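Local coordinates for protein probable aromatic acid decarboxylase (Aquifex aeolicus, PDB 2EJB) that probably makes the prenylated FMN cofactor of UbiD decarboxylases by joining a dimethylallyl group from dimethylallyl phosphate to the flavin, at residues R78-R83 / L115-P120. Residues are numbered along the deposited sequence; the frame is centred on the assembly and turned at random.
Sequences RLVHYR and LKERVP
Val119 sits at the middle of this contact and meets Leu79 with both of its methyls. Its CG2 lies 3.8 Å from Leu79 CD1 and 3.4 Å from Leu79 O. That carbonyl also accepts the backbone bond from Tyr82 N (3.0 Å) that closes a type I turn. CG1 of Val119 is anti to the backbone N (chi1 168°), which places CG2 beside that N and brings both methyls to Leu79 CD1. Nearer the surface, Val80 CG1 rests against the side chain of Glu117, 3.7 Å from its CB and 3.2 Å from its OE1. The Glu117 chain bends at chi2 (-67°), and its OE2 accepts a hydrogen bond from Lys116 NZ (2.9 Å) on its anti lone pair, as part of a salt bridge. An alanine in place of Glu117 would probably leave the Lys116 ammonium without this carboxylate and Val80 CG1 with only CB against it. Toward the sheet, Pro120 CG packs on Arg83 O at 3.5 Å. Arg118, with positive phi, leaves the helical conformation in a Schellman motif after helix 106-117, which turns the chain toward strand 121-125. Val85 and Ala114 add to the apolar cluster. The contact thus joins the N-terminal ends of strands 82-90 and 121-125, neighbours in the parallel sheet, away from the predicted FMN site. Van der Waals contacts of methyl and ring carbons with carbons and oxygens hold the segments together; the salt bridge stays within 115-120.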
loop_
_atom_site.group_PDB
_atom_site.type_symbol
_atom_site.label_atom_id
_atom_site.label_comp_id
_atom_site.label_asym_id
_atom_site.label_seq_id
_atom_site.Cartn_x
_atom_site.Cartn_y
_atom_site.Cartn_z
ATOM N N ARG A 78 17.750 -18.253 -20.474
ATOM C CA ARG A 78 18.641 -17.277 -19.853
ATOM C C ARG A 78 18.138 -16.847 -18.475
ATOM O O ARG A 78 18.906 -16.764 -17.521
ATOM C CB ARG A 78 18.761 -16.026 -20.733
ATOM C CG ARG A 78 19.425 -16.241 -22.083
ATOM C CD ARG A 78 20.890 -16.606 -21.931
ATOM N NE ARG A 78 21.550 -16.749 -23.225
ATOM C CZ ARG A 78 21.764 -15.750 -24.077
ATOM N NH1 ARG A 78 21.373 -14.516 -23.780
ATOM N NH2 ARG A 78 22.368 -15.985 -25.232
ATOM N N LEU A 79 16.842 -16.579 -18.379
ATOM C CA LEU A 79 16.248 -16.114 -17.132
ATOM C C LEU A 79 16.321 -17.068 -15.946
ATOM O O LEU A 79 16.382 -16.623 -14.799
ATOM C CB LEU A 79 14.790 -15.715 -17.370
ATOM C CG LEU A 79 14.271 -14.391 -16.774
ATOM C CD1 LEU A 79 13.133 -14.675 -15.807
ATOM C CD2 LEU A 79 15.396 -13.615 -16.094
ATOM N N VAL A 80 16.327 -18.371 -16.206
ATOM C CA VAL A 80 16.369 -19.345 -15.118
ATOM C C VAL A 80 17.616 -19.239 -14.243
ATOM O O VAL A 80 17.662 -19.806 -13.155
ATOM C CB VAL A 80 16.262 -20.800 -15.652
ATOM C CG1 VAL A 80 14.951 -20.981 -16.403
ATOM C CG2 VAL A 80 17.455 -21.124 -16.563
ATOM N N HIS A 81 18.621 -18.501 -14.705
ATOM C CA HIS A 81 19.859 -18.359 -13.944
ATOM C C HIS A 81 19.908 -17.117 -13.051
ATOM O O HIS A 81 20.904 -16.869 -12.373
ATOM C CB HIS A 81 21.048 -18.369 -14.907
ATOM C CG HIS A 81 21.166 -19.636 -15.695
ATOM N ND1 HIS A 81 21.457 -20.851 -15.109
ATOM C CD2 HIS A 81 21.005 -19.886 -17.015
ATOM C CE1 HIS A 81 21.469 -21.794 -16.037
ATOM N NE2 HIS A 81 21.197 -21.234 -17.200
ATOM N N TYR A 82 18.826 -16.346 -13.047
ATOM C CA TYR A 82 18.753 -15.138 -12.230
ATOM C C TYR A 82 18.208 -15.451 -10.842
ATOM O O TYR A 82 17.450 -16.399 -10.663
ATOM C CB TYR A 82 17.850 -14.102 -12.898
ATOM C CG TYR A 82 18.453 -13.459 -14.126
ATOM C CD1 TYR A 82 18.755 -12.098 -14.140
ATOM C CD2 TYR A 82 18.729 -14.207 -15.268
ATOM C CE1 TYR A 82 19.317 -11.497 -15.259
ATOM C CE2 TYR A 82 19.297 -13.612 -16.401
ATOM C CZ TYR A 82 19.587 -12.257 -16.383
ATOM O OH TYR A 82 20.150 -11.651 -17.476
ATOM N N ARG A 83 18.592 -14.645 -9.862
ATOM C CA ARG A 83 18.126 -14.848 -8.502
ATOM C C ARG A 83 16.687 -14.361 -8.358
ATOM O O ARG A 83 15.961 -14.797 -7.469
ATOM C CB ARG A 83 19.027 -14.102 -7.521
ATOM C CG ARG A 83 18.636 -14.302 -6.067
ATOM C CD ARG A 83 19.632 -13.660 -5.134
ATOM N NE ARG A 83 19.282 -13.892 -3.739
ATOM C CZ ARG A 83 20.095 -13.651 -2.717
ATOM N NH1 ARG A 83 21.314 -13.172 -2.930
ATOM N NH2 ARG A 83 19.682 -13.873 -1.480
ATOM N N LEU A 115 7.390 -16.187 -14.583
ATOM C CA LEU A 115 6.274 -17.022 -14.142
ATOM C C LEU A 115 6.335 -18.441 -14.693
ATOM O O LEU A 115 6.183 -19.402 -13.938
ATOM C CB LEU A 115 4.937 -16.375 -14.526
ATOM C CG LEU A 115 4.611 -15.072 -13.778
ATOM C CD1 LEU A 115 3.323 -14.446 -14.318
ATOM C CD2 LEU A 115 4.481 -15.369 -12.298
ATOM N N LYS A 116 6.566 -18.585 -15.998
ATOM C CA LYS A 116 6.635 -19.920 -16.596
ATOM C C LYS A 116 7.914 -20.676 -16.231
ATOM O O LYS A 116 7.935 -21.906 -16.243
ATOM C CB LYS A 116 6.498 -19.848 -18.125
ATOM C CG LYS A 116 7.725 -19.347 -18.888
ATOM C CD LYS A 116 7.381 -19.153 -20.363
ATOM C CE LYS A 116 8.571 -18.679 -21.200
ATOM N NZ LYS A 116 9.517 -19.771 -21.534
ATOM N N GLU A 117 8.978 -19.949 -15.903
ATOM C CA GLU A 117 10.241 -20.593 -15.542
ATOM C C GLU A 117 10.375 -20.669 -14.025
ATOM O O GLU A 117 11.377 -21.166 -13.497
ATOM C CB GLU A 117 11.423 -19.805 -16.108
ATOM C CG GLU A 117 11.427 -19.630 -17.619
ATOM C CD GLU A 117 11.638 -20.928 -18.385
ATOM O OE1 GLU A 117 12.186 -21.893 -17.812
ATOM O OE2 GLU A 117 11.266 -20.976 -19.576
ATOM N N ARG A 118 9.353 -20.169 -13.331
ATOM C CA ARG A 118 9.326 -20.145 -11.874
ATOM C C ARG A 118 10.499 -19.369 -11.289
ATOM O O ARG A 118 11.079 -19.768 -10.282
ATOM C CB ARG A 118 9.313 -21.563 -11.292
ATOM C CG ARG A 118 8.199 -22.453 -11.828
ATOM C CD ARG A 118 6.822 -21.851 -11.637
ATOM N NE ARG A 118 5.808 -22.646 -12.325
ATOM C CZ ARG A 118 5.456 -23.880 -11.973
ATOM N NH1 ARG A 118 6.032 -24.464 -10.930
ATOM N NH2 ARG A 118 4.545 -24.537 -12.674
ATOM N N VAL A 119 10.861 -18.267 -11.937
ATOM C CA VAL A 119 11.928 -17.408 -11.434
ATOM C C VAL A 119 11.237 -16.413 -10.501
ATOM O O VAL A 119 10.207 -15.827 -10.859
ATOM C CB VAL A 119 12.616 -16.631 -12.579
ATOM C CG1 VAL A 119 13.510 -15.535 -12.004
ATOM C CG2 VAL A 119 13.436 -17.591 -13.441
ATOM N N PRO A 120 11.782 -16.213 -9.292
ATOM C CA PRO A 120 11.157 -15.270 -8.361
ATOM C C PRO A 120 10.776 -13.954 -9.039
ATOM O O PRO A 120 11.590 -13.340 -9.736
ATOM C CB PRO A 120 12.227 -15.095 -7.287
ATOM C CG PRO A 120 12.869 -16.473 -7.242
ATOM C CD PRO A 120 13.008 -16.800 -8.714
#